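Uncharacterized protein (Staphylococcus aureus subsp. aureus, PDB 4H0A) is of unknown function but belongs to the CAP family of cysteine-rich secretory proteins, coupling a CAP domain to a CAP-associated N-terminal region. Local coordinates at residues Y69-F74 with Y80-T85; T43-D48 with F171-M176; Y94-K99 with R217-L222; A178-Y183 with V282-H287; P35-G40 with G151-Q156. One frame throughout, in Å; residues are numbered along the deposited sequence.

Contact 1 of 5, residues Y69-F74 with Y80-T85; sequences YKNYVF and YYIVST. With EDO (1,2-ethanediol), chain C.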
# COMPACT_ATOMS: atom_id res chain seq x y z
N TYR A 69 -4.00 3.85 15.95
CA TYR A 69 -3.57 4.80 14.93
C TYR A 69 -4.78 5.43 14.24
O TYR A 69 -5.89 4.89 14.30
CB TYR A 69 -2.68 4.13 13.89
CG TYR A 69 -1.35 3.66 14.43
CD1 TYR A 69 -0.26 4.52 14.50
CD2 TYR A 69 -1.17 2.35 14.85
CE1 TYR A 69 0.98 4.08 14.98
CE2 TYR A 69 0.06 1.90 15.33
CZ TYR A 69 1.14 2.77 15.38
OH TYR A 69 2.36 2.36 15.85
N LYS A 70 -4.56 6.55 13.57
CA LYS A 70 -5.60 7.23 12.80
C LYS A 70 -5.03 7.60 11.45
O LYS A 70 -3.90 8.10 11.40
CB LYS A 70 -6.09 8.49 13.53
CG LYS A 70 -7.40 8.34 14.26
CD LYS A 70 -8.02 9.71 14.47
CE LYS A 70 -8.96 9.76 15.63
NZ LYS A 70 -9.08 11.13 16.18
N ASN A 71 -5.77 7.36 10.36
CA ASN A 71 -5.29 7.71 9.02
C ASN A 71 -6.03 8.92 8.50
O ASN A 71 -7.23 9.04 8.72
CB ASN A 71 -5.45 6.53 8.05
CG ASN A 71 -4.23 5.65 7.95
OD1 ASN A 71 -3.20 5.91 8.54
ND2 ASN A 71 -4.31 4.58 7.20
N TYR A 72 -5.29 9.82 7.84
CA TYR A 72 -5.82 11.03 7.20
C TYR A 72 -5.50 10.91 5.75
O TYR A 72 -4.32 10.71 5.42
CB TYR A 72 -5.17 12.30 7.78
CG TYR A 72 -5.56 12.61 9.20
CD1 TYR A 72 -5.07 11.85 10.26
CD2 TYR A 72 -6.35 13.72 9.51
CE1 TYR A 72 -5.45 12.11 11.57
CE2 TYR A 72 -6.71 14.01 10.82
CZ TYR A 72 -6.26 13.19 11.85
OH TYR A 72 -6.60 13.47 13.14
N VAL A 73 -6.48 11.05 4.86
CA VAL A 73 -6.18 10.96 3.44
C VAL A 73 -6.33 12.35 2.85
O VAL A 73 -7.37 12.98 3.04
CB VAL A 73 -7.05 9.91 2.72
CG1 VAL A 73 -6.72 9.83 1.23
CG2 VAL A 73 -6.89 8.55 3.39
N PHE A 74 -5.30 12.82 2.13
CA PHE A 74 -5.32 14.10 1.44
C PHE A 74 -5.07 13.84 -0.02
O PHE A 74 -4.07 13.21 -0.35
CB PHE A 74 -4.25 15.05 1.99
CG PHE A 74 -4.36 15.41 3.44
CD1 PHE A 74 -3.74 14.64 4.41
CD2 PHE A 74 -5.04 16.56 3.83
CE1 PHE A 74 -3.80 15.01 5.75
CE2 PHE A 74 -5.09 16.93 5.18
CZ PHE A 74 -4.48 16.15 6.13
N TYR A 80 -1.36 12.39 -3.79
CA TYR A 80 -2.11 11.45 -2.99
C TYR A 80 -1.31 11.12 -1.75
O TYR A 80 -0.17 10.65 -1.89
CB TYR A 80 -2.42 10.19 -3.81
CG TYR A 80 -3.26 9.19 -3.05
CD1 TYR A 80 -4.64 9.34 -2.97
CD2 TYR A 80 -2.67 8.16 -2.33
CE1 TYR A 80 -5.42 8.46 -2.21
CE2 TYR A 80 -3.43 7.27 -1.58
CZ TYR A 80 -4.81 7.43 -1.52
OH TYR A 80 -5.56 6.53 -0.80
N TYR A 81 -1.86 11.36 -0.56
CA TYR A 81 -1.18 11.08 0.71
C TYR A 81 -2.05 10.29 1.67
O TYR A 81 -3.21 10.67 1.88
CB TYR A 81 -0.81 12.40 1.41
CG TYR A 81 -0.09 13.41 0.56
CD1 TYR A 81 1.28 13.31 0.33
CD2 TYR A 81 -0.76 14.51 0.04
CE1 TYR A 81 1.96 14.27 -0.41
CE2 TYR A 81 -0.08 15.49 -0.69
CZ TYR A 81 1.28 15.36 -0.91
OH TYR A 81 1.98 16.32 -1.61
N ILE A 82 -1.50 9.23 2.27
CA ILE A 82 -2.12 8.51 3.38
C ILE A 82 -1.21 8.83 4.55
O ILE A 82 -0.06 8.36 4.59
CB ILE A 82 -2.34 6.98 3.21
CG1 ILE A 82 -3.19 6.68 1.97
CG2 ILE A 82 -3.01 6.42 4.51
CD1 ILE A 82 -3.19 5.18 1.56
N VAL A 83 -1.70 9.66 5.48
CA VAL A 83 -0.93 10.12 6.64
C VAL A 83 -1.42 9.40 7.88
O VAL A 83 -2.58 9.57 8.23
CB VAL A 83 -1.08 11.66 6.77
CG1 VAL A 83 -0.29 12.19 7.96
CG2 VAL A 83 -0.67 12.37 5.47
N SER A 84 -0.55 8.63 8.56
CA SER A 84 -0.92 7.93 9.80
C SER A 84 -0.44 8.71 10.99
O SER A 84 0.68 9.22 10.97
CB SER A 84 -0.33 6.53 9.84
OG SER A 84 -0.55 5.84 8.62
N THR A 85 -1.25 8.76 12.05
CA THR A 85 -0.92 9.48 13.26
C THR A 85 -1.16 8.62 14.49
O THR A 85 -1.93 7.67 14.46
CB THR A 85 -1.75 10.78 13.37
OG1 THR A 85 -3.10 10.42 13.67
CG2 THR A 85 -1.72 11.64 12.10
C1 EDO C . -0.73 3.39 4.86
O1 EDO C . 0.53 4.02 4.77
C2 EDO C . -1.00 3.28 6.39
O2 EDO C . -2.22 2.62 6.63
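N71 and S84 face each other across two antiparallel strands, and their side chains join on the face that also carries V73, Y80 and I82. OG of S84 donates to OD1 of N71 at 2.7 Å, lying 16° out of the amide carbonyl plane. The other end of the same amide has a partner too: ND2 of N71 gives a nearly straight hydrogen bond of 2.9 Å to O2 of a bound 1,2-ethanediol, probably from the crystallisation liquor, which R170 also grips. CG2 of I82 lies 3.5 Å from that ND2, the two side chains crossing obliquely. Farther along, CG of Y80 stands anti to the backbone N (chi1 -177°), which sends the ring along the strand face until CE1 is 3.9 Å from CG1 of V73; its hydroxyl bonds to E211 of helix 201-219.

The reverse face holds K70, Y72, F74, Y81, V83 and T85. Y72 and T85 meet at about a right angle, the ring edge at CE1 coming 3.6 Å from OG1 of T85. F74 likewise turns its ring edge to V83, CD1 lying 4.0 Å from CG2. Between the two faces the hairpin 69-76/79-86 is stitched by paired backbone bonds at K70-T85, Y72-V83 and F74-Y81, the one from V83 N to Y72 O measuring 2.8 Å. Both strands lie inside the seven-stranded antiparallel sheet. N71 and S84 thus form a polar pair beside V73, I82 and the Y80 ring; in this crystal S84 and the diol probably fix the amide's flip, with a weak bond from ND2 to Y63 OH besides.

Contact 2 of 5, residues T43-D48 with F171-M176; sequences TWVGKD and FLTKEM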
# COMPACT_ATOMS: atom_id res chain seq x y z
N THR A 43 9.83 15.41 6.04
CA THR A 43 9.88 16.38 7.15
C THR A 43 8.56 16.40 7.95
O THR A 43 8.53 17.00 9.02
CB THR A 43 10.20 17.81 6.66
OG1 THR A 43 9.11 18.29 5.85
CG2 THR A 43 11.53 17.90 5.90
N TRP A 44 7.47 15.79 7.43
CA TRP A 44 6.18 15.77 8.15
C TRP A 44 6.21 14.77 9.30
O TRP A 44 5.49 14.98 10.27
CB TRP A 44 5.00 15.42 7.22
CG TRP A 44 4.87 16.27 5.98
CD1 TRP A 44 5.56 17.41 5.67
CD2 TRP A 44 3.92 16.07 4.92
NE1 TRP A 44 5.13 17.90 4.46
CE2 TRP A 44 4.10 17.12 4.00
CE3 TRP A 44 2.93 15.11 4.68
CZ2 TRP A 44 3.37 17.20 2.81
CZ3 TRP A 44 2.17 15.22 3.52
CH2 TRP A 44 2.41 16.24 2.60
N VAL A 45 7.02 13.70 9.21
CA VAL A 45 7.06 12.68 10.26
C VAL A 45 7.57 13.34 11.55
O VAL A 45 8.60 14.01 11.54
CB VAL A 45 7.91 11.45 9.84
CG1 VAL A 45 8.02 10.44 10.99
CG2 VAL A 45 7.30 10.78 8.60
N GLY A 46 6.80 13.17 12.63
CA GLY A 46 7.11 13.75 13.94
C GLY A 46 6.37 15.04 14.21
O GLY A 46 6.35 15.48 15.36
N LYS A 47 5.75 15.66 13.19
CA LYS A 47 4.98 16.90 13.39
C LYS A 47 3.55 16.60 13.75
O LYS A 47 3.07 15.49 13.52
CB LYS A 47 5.01 17.77 12.13
CG LYS A 47 6.39 18.29 11.77
CD LYS A 47 6.31 19.30 10.63
CE LYS A 47 7.61 20.01 10.39
NZ LYS A 47 7.58 20.79 9.13
N ASP A 48 2.85 17.59 14.31
CA ASP A 48 1.44 17.44 14.66
C ASP A 48 0.62 17.46 13.39
O ASP A 48 0.97 18.17 12.45
CB ASP A 48 1.00 18.56 15.62
CG ASP A 48 -0.37 18.32 16.21
OD1 ASP A 48 -1.38 18.60 15.52
OD2 ASP A 48 -0.45 17.84 17.36
N PHE A 171 7.41 7.42 4.06
CA PHE A 171 8.33 7.80 5.14
C PHE A 171 7.66 7.39 6.43
O PHE A 171 6.47 7.68 6.58
CB PHE A 171 8.66 9.29 5.11
CG PHE A 171 9.59 9.69 3.99
CD1 PHE A 171 9.09 10.09 2.76
CD2 PHE A 171 10.97 9.73 4.20
CE1 PHE A 171 9.96 10.51 1.75
CE2 PHE A 171 11.83 10.14 3.18
CZ PHE A 171 11.32 10.52 1.96
N LEU A 172 8.36 6.71 7.34
CA LEU A 172 7.72 6.28 8.59
C LEU A 172 8.73 6.05 9.71
O LEU A 172 9.92 5.91 9.47
CB LEU A 172 6.88 4.99 8.36
CG LEU A 172 7.61 3.63 8.18
CD1 LEU A 172 6.59 2.53 7.93
CD2 LEU A 172 8.61 3.66 7.02
N THR A 173 8.21 6.03 10.95
CA THR A 173 9.05 5.81 12.13
C THR A 173 9.29 4.33 12.32
O THR A 173 8.56 3.49 11.78
CB THR A 173 8.40 6.40 13.38
OG1 THR A 173 7.20 5.68 13.65
CG2 THR A 173 8.10 7.89 13.24
N LYS A 174 10.29 4.00 13.14
CA LYS A 174 10.58 2.61 13.48
C LYS A 174 9.38 1.91 14.19
O LYS A 174 9.16 0.72 13.96
CB LYS A 174 11.84 2.52 14.35
CG LYS A 174 11.79 3.26 15.68
CD LYS A 174 13.20 3.28 16.31
CE LYS A 174 13.27 4.10 17.57
NZ LYS A 174 12.58 3.44 18.71
N GLU A 175 8.56 2.64 14.96
CA GLU A 175 7.43 1.97 15.64
C GLU A 175 6.35 1.65 14.62
O GLU A 175 5.78 0.57 14.72
CB GLU A 175 6.85 2.69 16.89
CG GLU A 175 7.17 4.15 17.08
CD GLU A 175 8.61 4.52 17.41
OE1 GLU A 175 9.18 3.95 18.37
OE2 GLU A 175 9.17 5.36 16.68
N MSE A 176 6.13 2.50 13.57
CA MSE A 176 5.16 2.13 12.54
C MSE A 176 5.68 0.93 11.76
O MSE A 176 4.92 0.02 11.44
CB MSE A 176 4.88 3.31 11.57
CG MSE A 176 3.84 2.98 10.50
SE MSE A 176 2.07 3.09 11.25
CE MSE A 176 1.64 1.33 11.48
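V45 is the residue of 43-48 that reaches the other segment, and its two methyls do separate jobs. CG2 lies 4.0 Å from CB of F171, the side chains crossing at about a right angle, and also rests 3.8 Å from the F171 carbonyl O. CG1, anti to the backbone N at chi1 176°, presses on CG2 of T173 at 3.4 Å, tighter than usual for two methyls. All of this is van der Waals contact; no hydrogen bond crosses between the segments.

Each segment also has polar bonds of its own. V45 sits at the second position of a type II beta turn from W44 to K47, closed by K47 N to W44 O at 3.0 Å, and G46 follows with the positive phi (98°) such a turn asks of its third residue. On the other side strand 166-172 runs out and T173 takes the N-cap of helix 174-180: its OG1 accepts a weak bond of 3.4 Å from the backbone N of M176, a selenomethionine here. One branch of T173 thus caps the helix while the other meets V45.

Backbone bonds tie the turn to I90 and T173 to V91, both on strand 89-96. I153 of strand 153-159, beside 166-172, packs on V45 as well.

Contact 3 of 5, residues Y94-K99 with R217-L222; sequences YATGEK and RKLKGL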
# COMPACT_ATOMS: atom_id res chain seq x y z
N TYR A 94 2.44 7.87 3.31
CA TYR A 94 2.53 7.19 2.02
C TYR A 94 2.26 8.29 0.99
O TYR A 94 1.26 8.98 1.13
CB TYR A 94 1.52 6.03 1.92
CG TYR A 94 1.39 5.50 0.51
CD1 TYR A 94 2.32 4.60 -0.00
CD2 TYR A 94 0.39 5.97 -0.34
CE1 TYR A 94 2.23 4.14 -1.32
CE2 TYR A 94 0.30 5.54 -1.65
CZ TYR A 94 1.22 4.62 -2.14
OH TYR A 94 1.12 4.21 -3.44
N ALA A 95 3.14 8.50 -0.00
CA ALA A 95 2.92 9.57 -0.98
C ALA A 95 3.13 9.11 -2.39
O ALA A 95 4.08 8.38 -2.66
CB ALA A 95 3.86 10.73 -0.69
N THR A 96 2.28 9.56 -3.32
CA THR A 96 2.47 9.27 -4.74
C THR A 96 1.77 10.35 -5.55
O THR A 96 1.03 11.16 -4.99
CB THR A 96 1.99 7.85 -5.09
OG1 THR A 96 2.45 7.53 -6.42
CG2 THR A 96 0.48 7.67 -4.98
N GLY A 97 2.02 10.36 -6.85
CA GLY A 97 1.38 11.30 -7.76
C GLY A 97 2.35 12.08 -8.62
O GLY A 97 3.57 11.95 -8.47
N GLU A 98 1.80 12.92 -9.50
CA GLU A 98 2.59 13.72 -10.43
C GLU A 98 3.36 14.85 -9.75
O GLU A 98 4.39 15.26 -10.29
CB GLU A 98 1.67 14.34 -11.52
N LYS A 99 2.85 15.40 -8.63
CA LYS A 99 3.50 16.53 -7.96
C LYS A 99 3.53 16.34 -6.44
O LYS A 99 2.75 16.96 -5.71
CB LYS A 99 2.77 17.85 -8.34
CG LYS A 99 3.42 19.16 -7.87
CD LYS A 99 4.70 19.49 -8.62
CE LYS A 99 5.25 20.84 -8.23
NZ LYS A 99 6.60 21.08 -8.81
N ARG A 217 -2.41 3.18 -11.73
CA ARG A 217 -2.86 3.28 -13.12
C ARG A 217 -2.56 4.68 -13.70
O ARG A 217 -2.10 4.77 -14.84
CB ARG A 217 -4.37 2.99 -13.21
CG ARG A 217 -4.71 1.51 -13.01
CD ARG A 217 -6.19 1.27 -13.12
NE ARG A 217 -6.69 1.52 -14.48
CZ ARG A 217 -6.64 0.65 -15.49
NH1 ARG A 217 -6.10 -0.55 -15.32
NH2 ARG A 217 -7.12 0.99 -16.68
N LYS A 218 -2.80 5.76 -12.92
CA LYS A 218 -2.53 7.13 -13.39
C LYS A 218 -1.04 7.35 -13.69
O LYS A 218 -0.73 8.02 -14.66
CB LYS A 218 -3.02 8.20 -12.39
CG LYS A 218 -4.53 8.46 -12.48
CD LYS A 218 -5.00 9.60 -11.58
CE LYS A 218 -4.89 9.28 -10.10
NZ LYS A 218 -5.58 10.31 -9.27
N LEU A 219 -0.11 6.74 -12.90
CA LEU A 219 1.33 6.89 -13.20
C LEU A 219 1.71 6.31 -14.56
O LEU A 219 2.66 6.80 -15.18
CB LEU A 219 2.21 6.22 -12.13
CG LEU A 219 2.23 6.86 -10.76
CD1 LEU A 219 3.01 6.00 -9.79
CD2 LEU A 219 2.82 8.26 -10.82
N LYS A 220 0.98 5.27 -15.04
CA LYS A 220 1.24 4.65 -16.34
C LYS A 220 0.37 5.25 -17.46
O LYS A 220 0.34 4.70 -18.56
CB LYS A 220 1.02 3.13 -16.27
CG LYS A 220 1.75 2.43 -15.11
CD LYS A 220 3.25 2.75 -15.02
CE LYS A 220 3.94 1.93 -13.95
NZ LYS A 220 4.34 0.57 -14.41
N GLY A 221 -0.30 6.37 -17.21
CA GLY A 221 -1.14 7.02 -18.22
C GLY A 221 -2.43 6.30 -18.56
O GLY A 221 -3.02 6.57 -19.61
N LEU A 222 -2.90 5.39 -17.68
CA LEU A 222 -4.14 4.64 -17.88
C LEU A 222 -5.31 5.34 -17.24
O LEU A 222 -5.13 6.09 -16.28
CB LEU A 222 -4.02 3.23 -17.27
CG LEU A 222 -2.91 2.35 -17.80
CD1 LEU A 222 -2.72 1.14 -16.91
CD2 LEU A 222 -3.19 1.92 -19.22
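Here the C-terminal end of helix 201-219, from the CAP family part of the chain, comes up against the end of a strand in the CAP-associated N-terminal sheet. The helix finishes in a Schellman motif: L222 N bonds back to R217 O at 3.0 Å and G221 N to K218 O at 3.1 Å, with G221 taking the positive phi of the C-prime position. L219, within that turn, supplies the side chain that reaches across.

Its two methyls divide the contact. CD1 lies 3.7 Å from OG1 of T96, while CD2 approaches the backbone carbon C of G97 at 4.4 Å. The T96 hydroxyl is not left to face a methyl alone: with OG1 anti to the backbone N (chi1 -169°), it hydrogen-bonds to the carbonyl of L167 on the neighbouring strand. L219 therefore packs beside a hydroxyl whose polar need is already met, and the contact itself is plain van der Waals touching with no hydrogen bond between the segments. At G97 the chain leaves the strand with phi 127° and psi 178°, a combination that by itself calls for glycine.

R217 faces the other way, with CB of L222 over one face of its guanidinium, offset toward the rim, and NH1 bonded to the carbonyls of L299 and N301. Strand 89-96 lies between 79-86 and 166-172; L219 also touches L167 on the latter, while Y94 and T96 meet M216 one turn back, so the helix lies against the sheet over more than its tip.

Contact 4 of 5, residues A178-Y183 with V282-H287; sequences ADIEPY and VPTLIH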
# COMPACT_ATOMS: atom_id res chain seq x y z
N ALA A 178 7.66 -1.48 12.80
CA ALA A 178 7.49 -2.70 13.61
C ALA A 178 6.03 -3.17 13.63
O ALA A 178 5.75 -4.37 13.61
CB ALA A 178 7.95 -2.46 15.04
N ASP A 179 5.09 -2.22 13.65
CA ASP A 179 3.67 -2.53 13.65
C ASP A 179 3.23 -3.11 12.29
O ASP A 179 2.58 -4.15 12.26
CB ASP A 179 2.88 -1.27 14.01
CG ASP A 179 1.43 -1.54 14.35
OD1 ASP A 179 0.60 -1.54 13.43
OD2 ASP A 179 1.13 -1.73 15.55
N ILE A 180 3.62 -2.47 11.16
CA ILE A 180 3.27 -2.97 9.82
C ILE A 180 3.99 -4.29 9.56
O ILE A 180 3.37 -5.21 9.02
CB ILE A 180 3.60 -1.95 8.69
CG1 ILE A 180 2.70 -0.73 8.81
CG2 ILE A 180 3.46 -2.60 7.29
CD1 ILE A 180 3.02 0.41 7.85
N GLU A 181 5.30 -4.38 9.93
CA GLU A 181 6.15 -5.56 9.69
C GLU A 181 6.12 -5.93 8.19
O GLU A 181 5.64 -7.01 7.83
CB GLU A 181 5.67 -6.71 10.59
CG GLU A 181 6.63 -7.89 10.69
CD GLU A 181 6.06 -9.05 11.48
OE1 GLU A 181 5.48 -8.80 12.57
OE2 GLU A 181 6.21 -10.21 11.03
N PRO A 182 6.54 -5.02 7.27
CA PRO A 182 6.43 -5.33 5.83
C PRO A 182 7.48 -6.30 5.28
O PRO A 182 7.38 -6.68 4.11
CB PRO A 182 6.53 -3.96 5.15
CG PRO A 182 7.01 -3.00 6.19
CD PRO A 182 7.13 -3.69 7.51
N TYR A 183 8.47 -6.70 6.09
CA TYR A 183 9.50 -7.65 5.68
C TYR A 183 9.53 -8.81 6.65
O TYR A 183 9.00 -8.73 7.77
CB TYR A 183 10.87 -6.97 5.63
CG TYR A 183 10.86 -5.63 4.94
CD1 TYR A 183 10.94 -5.53 3.55
CD2 TYR A 183 10.76 -4.45 5.66
CE1 TYR A 183 10.93 -4.30 2.91
CE2 TYR A 183 10.75 -3.21 5.03
CZ TYR A 183 10.83 -3.14 3.65
OH TYR A 183 10.85 -1.91 3.04
N VAL A 282 -2.42 -1.39 2.64
CA VAL A 282 -2.60 -1.35 1.20
C VAL A 282 -1.26 -1.15 0.46
O VAL A 282 -1.02 -1.89 -0.49
CB VAL A 282 -3.68 -0.31 0.82
CG1 VAL A 282 -3.72 -0.06 -0.68
CG2 VAL A 282 -5.05 -0.79 1.32
N PRO A 283 -0.34 -0.22 0.84
CA PRO A 283 0.93 -0.11 0.10
C PRO A 283 1.69 -1.44 -0.00
O PRO A 283 2.23 -1.73 -1.07
CB PRO A 283 1.71 0.92 0.91
CG PRO A 283 0.61 1.83 1.45
CD PRO A 283 -0.45 0.84 1.87
N THR A 284 1.71 -2.27 1.07
CA THR A 284 2.41 -3.56 1.01
C THR A 284 1.70 -4.51 0.06
O THR A 284 2.35 -5.19 -0.73
CB THR A 284 2.55 -4.19 2.41
OG1 THR A 284 3.13 -3.23 3.27
CG2 THR A 284 3.42 -5.45 2.39
N LEU A 285 0.38 -4.59 0.16
CA LEU A 285 -0.42 -5.44 -0.73
C LEU A 285 -0.21 -5.07 -2.21
O LEU A 285 -0.02 -5.95 -3.03
CB LEU A 285 -1.92 -5.29 -0.40
CG LEU A 285 -2.86 -6.01 -1.36
CD1 LEU A 285 -2.83 -7.51 -1.14
CD2 LEU A 285 -4.19 -5.46 -1.26
N ILE A 286 -0.30 -3.77 -2.55
CA ILE A 286 -0.13 -3.29 -3.93
C ILE A 286 1.28 -3.61 -4.42
O ILE A 286 1.43 -4.04 -5.56
CB ILE A 286 -0.46 -1.78 -4.03
CG1 ILE A 286 -1.99 -1.58 -3.86
CG2 ILE A 286 0.06 -1.16 -5.36
CD1 ILE A 286 -2.84 -1.86 -5.13
N HIS A 287 2.30 -3.45 -3.57
CA HIS A 287 3.67 -3.80 -3.94
C HIS A 287 3.76 -5.29 -4.35
O HIS A 287 4.44 -5.60 -5.33
CB HIS A 287 4.66 -3.52 -2.78
CG HIS A 287 6.00 -4.14 -2.99
ND1 HIS A 287 6.33 -5.34 -2.40
CD2 HIS A 287 7.02 -3.76 -3.80
CE1 HIS A 287 7.55 -5.63 -2.82
NE2 HIS A 287 8.00 -4.71 -3.67
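With OG1 anti to the carbonyl carbon (chi1 -53°), T284 turns its hydroxyl toward the bend that follows helix 174-180, while its methyl stands anti to the backbone N. I180 carries CG2 anti to its own backbone N (chi1 -67° for CG1), and that branch comes 4.1 Å from T284 OG1; the two side chains slide past each other in opposite directions. P182 completes the contact, its ring carbon CB lying 4.0 Å from the same oxygen.

Between these two residues the chain leaves the helix at E181, whose positive phi of 54° swings the backbone round and lets I180 and P182 both point toward helix 282-290. T284 lies in the first turn of that helix. R170 of strand 166-172 packs on both I180 and T284, and Q145 on P182 and T284, so the contact sits at the seam between the N-terminal sheet and the CAP part of the chain.

No hydrogen bond links the two segments directly, although I180 O accepts one from N280 just before the second. The T284 hydroxyl is hydrogen-bonded to OD1 of D281, so it can sit loosely against the carbons of I180 and P182 without needing a polar partner there.

Contact 5 of 5, residues P35-G40 with G151-Q156; sequences PKPKEG and GDIYAQ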
# COMPACT_ATOMS: atom_id res chain seq x y z
N PRO A 35 21.53 11.73 5.73
CA PRO A 35 20.93 12.72 6.64
C PRO A 35 19.41 12.73 6.53
O PRO A 35 18.85 12.17 5.59
CB PRO A 35 21.53 14.04 6.16
CG PRO A 35 21.79 13.83 4.70
CD PRO A 35 22.16 12.38 4.56
N LYS A 36 18.75 13.39 7.49
CA LYS A 36 17.30 13.51 7.47
C LYS A 36 16.87 14.33 6.24
O LYS A 36 17.67 15.11 5.72
CB LYS A 36 16.77 14.15 8.78
CG LYS A 36 17.09 15.64 8.96
CD LYS A 36 16.70 16.12 10.36
CE LYS A 36 16.91 17.60 10.54
NZ LYS A 36 16.31 18.09 11.81
N PRO A 37 15.63 14.17 5.74
CA PRO A 37 15.23 14.98 4.57
C PRO A 37 15.12 16.45 4.97
O PRO A 37 14.76 16.74 6.11
CB PRO A 37 13.89 14.36 4.14
CG PRO A 37 13.66 13.20 5.05
CD PRO A 37 14.53 13.33 6.23
N LYS A 38 15.51 17.36 4.08
CA LYS A 38 15.48 18.80 4.34
C LYS A 38 14.12 19.42 3.95
O LYS A 38 13.79 20.51 4.41
CB LYS A 38 16.60 19.51 3.56
CG LYS A 38 18.00 18.98 3.90
CD LYS A 38 19.11 19.78 3.21
CE LYS A 38 19.51 21.01 3.99
NZ LYS A 38 20.66 21.72 3.35
N GLU A 39 13.37 18.74 3.07
CA GLU A 39 12.09 19.21 2.55
C GLU A 39 11.20 18.03 2.17
O GLU A 39 11.67 16.89 2.12
CB GLU A 39 12.35 20.09 1.30
CG GLU A 39 13.05 19.34 0.17
CD GLU A 39 13.41 20.17 -1.04
OE1 GLU A 39 12.52 20.36 -1.91
OE2 GLU A 39 14.58 20.59 -1.16
N GLY A 40 9.95 18.32 1.87
CA GLY A 40 9.00 17.31 1.43
C GLY A 40 8.35 16.52 2.55
O GLY A 40 8.49 16.87 3.73
N GLY A 151 18.31 9.85 8.60
CA GLY A 151 18.37 10.41 9.94
C GLY A 151 17.83 9.38 10.93
O GLY A 151 18.29 8.24 10.90
N ASP A 152 16.82 9.76 11.72
CA ASP A 152 16.17 8.87 12.71
C ASP A 152 14.89 8.21 12.16
O ASP A 152 14.23 7.48 12.90
CB ASP A 152 15.83 9.64 14.00
N ILE A 153 14.52 8.46 10.88
CA ILE A 153 13.31 7.86 10.30
C ILE A 153 13.68 6.96 9.13
O ILE A 153 14.86 6.88 8.75
CB ILE A 153 12.25 8.94 9.90
CG1 ILE A 153 12.77 9.91 8.82
CG2 ILE A 153 11.81 9.70 11.15
CD1 ILE A 153 11.65 10.67 8.10
N TYR A 154 12.67 6.26 8.58
CA TYR A 154 12.87 5.34 7.48
C TYR A 154 12.01 5.71 6.30
O TYR A 154 11.04 6.45 6.42
CB TYR A 154 12.53 3.91 7.92
CG TYR A 154 13.49 3.37 8.96
CD1 TYR A 154 13.34 3.69 10.30
CD2 TYR A 154 14.59 2.60 8.58
CE1 TYR A 154 14.25 3.23 11.26
CE2 TYR A 154 15.49 2.13 9.53
CZ TYR A 154 15.33 2.46 10.87
OH TYR A 154 16.21 2.02 11.83
N ALA A 155 12.39 5.17 5.15
CA ALA A 155 11.62 5.32 3.92
C ALA A 155 11.56 4.00 3.22
O ALA A 155 12.58 3.30 3.13
CB ALA A 155 12.25 6.36 3.00
N GLN A 156 10.37 3.63 2.76
CA GLN A 156 10.15 2.47 1.91
C GLN A 156 9.97 3.03 0.52
O GLN A 156 9.06 3.82 0.32
CB GLN A 156 8.93 1.67 2.35
CG GLN A 156 9.05 1.10 3.75
CD GLN A 156 7.86 0.22 3.99
OE1 GLN A 156 6.79 0.70 4.38
NE2 GLN A 156 7.94 -1.02 3.54
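The backbones run close where G151 meets P35 and K36: C of P35 is 3.7 Å from N of G151, and the CA atoms of K36 and G151 are only 4.1 Å apart. G151, with positive phi (64°) and no side chain, lets the two backbones come this near. The N of G151 and that of K36 lie 3.7 Å apart without bonding; the backbone bond of G151 goes to N34 instead.

Past the glycine, I153 opens strand 153-159, second from the edge of the seven-stranded antiparallel sheet, and the loop 35-40 runs by its beginning on the way from strand 9-11 to helix 50-56. CD1 of I153 reaches CD of the P37 ring at 4.3 Å, a loose apolar touch. With CG1 between its backbone N and carbonyl carbon (chi1 62°), I153 extends CD1 toward the proline ring.

K36 behaves differently: its CB rests near G151, but the extended chain carries the amine away from the strand. P37, by contrast, is buried, and F171 of the adjoining strand 166-172 packs against it.

Contacts 1, 3 and 4 are buried, contact 2 partly so, and contact 5 lies at the surface. Contacts 1, 2, 3 and 5 all reach the seven-stranded sheet: contact 1 is a hairpin within it, contacts 2 and 5 bring the chain between strand 9-11 and helix 50-56 to its strands 166-172 and 153-159, and these two strands are bonded through L172 N and Y154 O. Contacts 3 and 4 join the N-terminal region to the CAP part, contact 3 at the end of a sheet strand, and touch through Y94 and P283. Direct hydrogen bonds between segments occur only in contact 1; the other four rest on a few van der Waals touches. Helix 174-180 serves contacts 2 and 4.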